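Local coordinates for protein tRNA dimethylallyltransferase (Staphylococcus epidermidis ATCC 12228, PDB 3D3Q) that probably transfers a dimethylallyl group from dimethylallyl diphosphate onto adenine 37 of tRNAs that read codons beginning with uridine, at residues A[20-32]-A[300-312]. Sequence-based numbering, arbitrary orientation.
Sequences KTELSIEVAKKFN and LQMMLDEITTQIN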
loop_
_atom_site.group_PDB
_atom_site.type_symbol
_atom_site.label_atom_id
_atom_site.label_comp_id
_atom_site.label_asym_id
_atom_site.label_seq_id
_atom_site.Cartn_x
_atom_site.Cartn_y
_atom_site.Cartn_z
ATOM N N LYS A 20 -0.371 7.991 5.799
ATOM C CA LYS A 20 0.352 8.054 4.555
ATOM C C LYS A 20 -0.033 9.338 3.808
ATOM O O LYS A 20 0.832 10.046 3.286
ATOM C CB LYS A 20 0.076 6.814 3.700
ATOM C CG LYS A 20 -1.373 6.641 3.326
ATOM C CD LYS A 20 -1.610 5.472 2.398
ATOM C CE LYS A 20 -3.083 5.447 2.035
ATOM N NZ LYS A 20 -3.497 4.203 1.324
ATOM N N THR A 21 -1.318 9.664 3.784
ATOM C CA THR A 21 -1.776 10.866 3.098
ATOM C C THR A 21 -1.208 12.138 3.708
ATOM O O THR A 21 -0.737 13.026 2.989
ATOM C CB THR A 21 -3.301 10.958 3.111
ATOM O OG1 THR A 21 -3.843 9.771 2.520
ATOM C CG2 THR A 21 -3.767 12.176 2.320
ATOM N N GLU A 22 -1.252 12.233 5.029
ATOM C CA GLU A 22 -0.729 13.401 5.714
ATOM C C GLU A 22 0.775 13.472 5.496
ATOM O O GLU A 22 1.299 14.510 5.103
ATOM C CB GLU A 22 -1.046 13.317 7.208
ATOM C CG GLU A 22 -2.536 13.376 7.541
ATOM C CD GLU A 22 -3.300 12.078 7.243
ATOM O OE1 GLU A 22 -4.541 12.084 7.383
ATOM O OE2 GLU A 22 -2.679 11.059 6.880
ATOM N N LEU A 23 1.464 12.359 5.739
ATOM C CA LEU A 23 2.906 12.297 5.553
ATOM C C LEU A 23 3.304 12.755 4.146
ATOM O O LEU A 23 4.259 13.509 3.987
ATOM C CB LEU A 23 3.412 10.870 5.803
ATOM C CG LEU A 23 4.917 10.630 5.593
ATOM C CD1 LEU A 23 5.711 11.431 6.589
ATOM C CD2 LEU A 23 5.211 9.174 5.747
ATOM N N SER A 24 2.570 12.302 3.131
ATOM C CA SER A 24 2.866 12.694 1.747
ATOM C C SER A 24 2.899 14.211 1.605
ATOM O O SER A 24 3.836 14.768 1.054
ATOM C CB SER A 24 1.827 12.136 0.771
ATOM O OG SER A 24 1.949 10.735 0.650
ATOM N N ILE A 25 1.874 14.878 2.108
ATOM C CA ILE A 25 1.816 16.317 2.009
ATOM C C ILE A 25 2.996 16.970 2.742
ATOM O O ILE A 25 3.616 17.909 2.222
ATOM C CB ILE A 25 0.461 16.828 2.548
ATOM C CG1 ILE A 25 -0.661 16.254 1.677
ATOM C CG2 ILE A 25 0.414 18.337 2.550
ATOM C CD1 ILE A 25 -2.025 16.762 2.006
ATOM N N GLU A 26 3.330 16.470 3.931
ATOM C CA GLU A 26 4.452 17.023 4.702
ATOM C C GLU A 26 5.768 16.911 3.927
ATOM O O GLU A 26 6.594 17.823 3.964
ATOM C CB GLU A 26 4.574 16.310 6.060
ATOM C CG GLU A 26 3.424 16.637 7.026
ATOM C CD GLU A 26 3.351 18.123 7.414
ATOM O OE1 GLU A 26 4.202 18.586 8.221
ATOM O OE2 GLU A 26 2.446 18.835 6.898
ATOM N N VAL A 27 5.950 15.790 3.231
ATOM C CA VAL A 27 7.145 15.567 2.427
ATOM C C VAL A 27 7.084 16.492 1.218
ATOM O O VAL A 27 8.087 17.054 0.797
ATOM C CB VAL A 27 7.213 14.124 1.934
ATOM C CG1 VAL A 27 8.370 13.953 0.989
ATOM C CG2 VAL A 27 7.342 13.200 3.109
ATOM N N ALA A 28 5.884 16.649 0.673
ATOM C CA ALA A 28 5.671 17.494 -0.478
ATOM C C ALA A 28 5.966 18.942 -0.138
ATOM O O ALA A 28 6.437 19.707 -0.983
ATOM C CB ALA A 28 4.250 17.357 -0.963
ATOM N N LYS A 29 5.691 19.331 1.101
ATOM C CA LYS A 29 5.944 20.701 1.519
ATOM C C LYS A 29 7.397 20.954 1.881
ATOM O O LYS A 29 7.845 22.087 1.807
ATOM C CB LYS A 29 5.066 21.076 2.713
ATOM C CG LYS A 29 3.599 21.282 2.380
ATOM C CD LYS A 29 2.901 22.106 3.468
ATOM C CE LYS A 29 2.998 21.450 4.859
ATOM N NZ LYS A 29 2.373 22.273 5.945
ATOM N N LYS A 30 8.132 19.920 2.272
ATOM C CA LYS A 30 9.523 20.122 2.637
ATOM C C LYS A 30 10.449 19.972 1.428
ATOM O O LYS A 30 11.589 20.422 1.470
ATOM C CB LYS A 30 9.928 19.145 3.752
ATOM C CG LYS A 30 11.255 19.450 4.440
ATOM C CD LYS A 30 11.556 18.409 5.507
ATOM C CE LYS A 30 12.759 18.790 6.362
ATOM N NZ LYS A 30 12.931 17.847 7.514
ATOM N N PHE A 31 9.957 19.358 0.351
ATOM C CA PHE A 31 10.751 19.159 -0.864
ATOM C C PHE A 31 9.973 19.577 -2.091
ATOM O O PHE A 31 10.112 18.974 -3.154
ATOM C CB PHE A 31 11.151 17.698 -0.993
ATOM C CG PHE A 31 11.952 17.207 0.158
ATOM C CD1 PHE A 31 13.324 17.420 0.205
ATOM C CD2 PHE A 31 11.331 16.589 1.237
ATOM C CE1 PHE A 31 14.071 17.024 1.319
ATOM C CE2 PHE A 31 12.063 16.189 2.356
ATOM C CZ PHE A 31 13.437 16.406 2.401
ATOM N N ASN A 32 9.171 20.629 -1.928
ATOM C CA ASN A 32 8.303 21.181 -2.980
ATOM C C ASN A 32 8.029 20.174 -4.092
ATOM O O ASN A 32 8.499 20.311 -5.226
ATOM C CB ASN A 32 8.885 22.487 -3.562
ATOM C CG ASN A 32 10.084 22.245 -4.465
ATOM O OD1 ASN A 32 10.986 21.475 -4.117
ATOM N ND2 ASN A 32 10.112 22.910 -5.619
ATOM N N LEU A 300 3.856 11.671 12.959
ATOM C CA LEU A 300 3.896 12.325 11.660
ATOM C C LEU A 300 5.217 13.060 11.466
ATOM O O LEU A 300 5.825 12.960 10.406
ATOM C CB LEU A 300 2.727 13.296 11.517
ATOM C CG LEU A 300 2.640 14.037 10.177
ATOM C CD1 LEU A 300 2.598 13.041 9.023
ATOM C CD2 LEU A 300 1.394 14.934 10.157
ATOM N N GLN A 301 5.664 13.780 12.490
ATOM C CA GLN A 301 6.916 14.518 12.416
ATOM C C GLN A 301 8.131 13.606 12.457
ATOM O O GLN A 301 9.128 13.852 11.784
ATOM C CB GLN A 301 7.033 15.498 13.569
ATOM C CG GLN A 301 8.273 16.370 13.503
ATOM C CD GLN A 301 8.156 17.443 12.444
ATOM O OE1 GLN A 301 7.923 17.146 11.279
ATOM N NE2 GLN A 301 8.315 18.704 12.848
HETATM N N MSE A 302 8.068 12.566 13.275
HETATM C CA MSE A 302 9.185 11.644 13.363
HETATM C C MSE A 302 9.386 10.898 12.056
HETATM O O MSE A 302 10.513 10.621 11.667
HETATM C CB MSE A 302 8.970 10.656 14.496
HETATM C CG MSE A 302 9.208 11.253 15.854
HETATM SE SE MSE A 302 8.466 10.134 17.218
HETATM C CE MSE A 302 9.765 8.706 17.226
HETATM N N MSE A 303 8.295 10.561 11.383
HETATM C CA MSE A 303 8.391 9.864 10.120
HETATM C C MSE A 303 9.017 10.795 9.090
HETATM O O MSE A 303 9.907 10.391 8.357
HETATM C CB MSE A 303 7.010 9.430 9.644
HETATM C CG MSE A 303 6.289 8.487 10.586
HETATM SE SE MSE A 303 4.678 7.710 9.766
HETATM C CE MSE A 303 3.312 8.548 10.869
ATOM N N LEU A 304 8.557 12.045 9.050
ATOM C CA LEU A 304 9.084 13.020 8.105
ATOM C C LEU A 304 10.583 13.179 8.264
ATOM O O LEU A 304 11.260 13.618 7.344
ATOM C CB LEU A 304 8.396 14.378 8.277
ATOM C CG LEU A 304 8.833 15.535 7.370
ATOM C CD1 LEU A 304 8.635 15.178 5.916
ATOM C CD2 LEU A 304 8.026 16.765 7.714
ATOM N N ASP A 305 11.112 12.825 9.426
ATOM C CA ASP A 305 12.546 12.937 9.639
ATOM C C ASP A 305 13.262 11.710 9.156
ATOM O O ASP A 305 14.397 11.794 8.702
ATOM C CB ASP A 305 12.864 13.169 11.108
ATOM C CG ASP A 305 12.576 14.585 11.525
ATOM O OD1 ASP A 305 13.017 15.509 10.791
ATOM O OD2 ASP A 305 11.925 14.786 12.578
ATOM N N GLU A 306 12.607 10.564 9.277
ATOM C CA GLU A 306 13.190 9.315 8.817
ATOM C C GLU A 306 13.392 9.426 7.315
ATOM O O GLU A 306 14.422 9.013 6.781
ATOM C CB GLU A 306 12.252 8.157 9.124
ATOM C CG GLU A 306 12.718 7.273 10.263
ATOM C CD GLU A 306 13.931 6.459 9.893
ATOM O OE1 GLU A 306 13.847 5.715 8.884
ATOM O OE2 GLU A 306 14.957 6.563 10.609
ATOM N N ILE A 307 12.394 9.994 6.643
ATOM C CA ILE A 307 12.422 10.178 5.198
ATOM C C ILE A 307 13.417 11.262 4.807
ATOM O O ILE A 307 14.058 11.179 3.763
ATOM C CB ILE A 307 11.013 10.567 4.662
ATOM C CG1 ILE A 307 10.046 9.407 4.865
ATOM C CG2 ILE A 307 11.076 10.913 3.181
ATOM C CD1 ILE A 307 8.642 9.713 4.446
ATOM N N THR A 308 13.549 12.275 5.654
ATOM C CA THR A 308 14.450 13.379 5.367
ATOM C C THR A 308 15.895 12.894 5.417
ATOM O O THR A 308 16.751 13.392 4.694
ATOM C CB THR A 308 14.202 14.550 6.358
ATOM O OG1 THR A 308 14.542 15.789 5.725
ATOM C CG2 THR A 308 15.023 14.381 7.616
ATOM N N THR A 309 16.155 11.897 6.250
ATOM C CA THR A 309 17.493 11.348 6.367
ATOM C C THR A 309 17.790 10.493 5.149
ATOM O O THR A 309 18.911 10.456 4.650
ATOM C CB THR A 309 17.603 10.476 7.619
ATOM O OG1 THR A 309 17.343 11.281 8.776
ATOM C CG2 THR A 309 18.986 9.849 7.725
ATOM N N GLN A 310 16.765 9.801 4.679
ATOM C CA GLN A 310 16.891 8.943 3.522
ATOM C C GLN A 310 17.092 9.815 2.277
ATOM O O GLN A 310 17.821 9.435 1.368
ATOM C CB GLN A 310 15.632 8.083 3.384
ATOM C CG GLN A 310 15.873 6.631 2.991
ATOM C CD GLN A 310 16.503 5.800 4.100
ATOM O OE1 GLN A 310 16.695 4.591 3.951
ATOM N NE2 GLN A 310 16.827 6.442 5.215
ATOM N N ILE A 311 16.460 10.985 2.241
ATOM C CA ILE A 311 16.597 11.880 1.093
ATOM C C ILE A 311 17.920 12.643 1.097
ATOM O O ILE A 311 18.399 13.081 0.041
ATOM C CB ILE A 311 15.440 12.911 1.022
ATOM C CG1 ILE A 311 14.110 12.193 0.805
ATOM C CG2 ILE A 311 15.677 13.886 -0.117
ATOM C CD1 ILE A 311 12.909 13.081 0.971
ATOM N N ASN A 312 18.508 12.822 2.278
ATOM C CA ASN A 312 19.794 13.520 2.368
ATOM C C ASN A 312 20.944 12.596 1.912
ATOM O O ASN A 312 22.116 12.916 2.109
ATOM C CB ASN A 312 20.051 14.047 3.798
ATOM C CG ASN A 312 19.180 15.264 4.160
ATOM O OD1 ASN A 312 18.542 15.883 3.298
ATOM N ND2 ASN A 312 19.172 15.616 5.445
#
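In both L23 and L304 CG lies trans to the backbone N (chi1 178° and 180°), which turns the forked ends toward the facing helix, where they interlock. L23 is a knob among L300, M303, L304 and I307, and L304 in turn fills the hole between L23, E26, V27 and K30, a reciprocal knobs-into-holes pair. Within it, L23 CD2 meets I307 CD1 tip to tip at 3.7 Å, while L304 and V27 slide past one another in opposite directions, CD1 to CG2 3.7 Å. At the N-terminal end, L300 CD1 lies 3.5 Å from the backbone N of L23, and the L300 and E26 side chains cross at about a right angle, L300 CD2 against E26 CG.

The other end is of mixed character. I311 lays CD1 over one face of the F31 ring, 3.7 Å from its centroid, a CH-pi contact, and T308 OG1 sits at the ring edge, in plane. The extended chain of K30 brings NZ to the same OG1, donating a 3.2 Å hydrogen bond. D305 OD1, 4.0 Å from that NZ, is too far for a salt bridge.

Helix 20-30 starts with K20 and T21, the last residues of the predicted ATP-binding P-loop, and both helices pack on the parallel sheet, L23 on I201 and M303 on L293. The chemistry therefore implies an apolar seam joining the P-loop helix to helix 300-314, the last one modelled, with one polar bond at its margin, where the nearby carboxylate may favour the ammonium position without bonding to it.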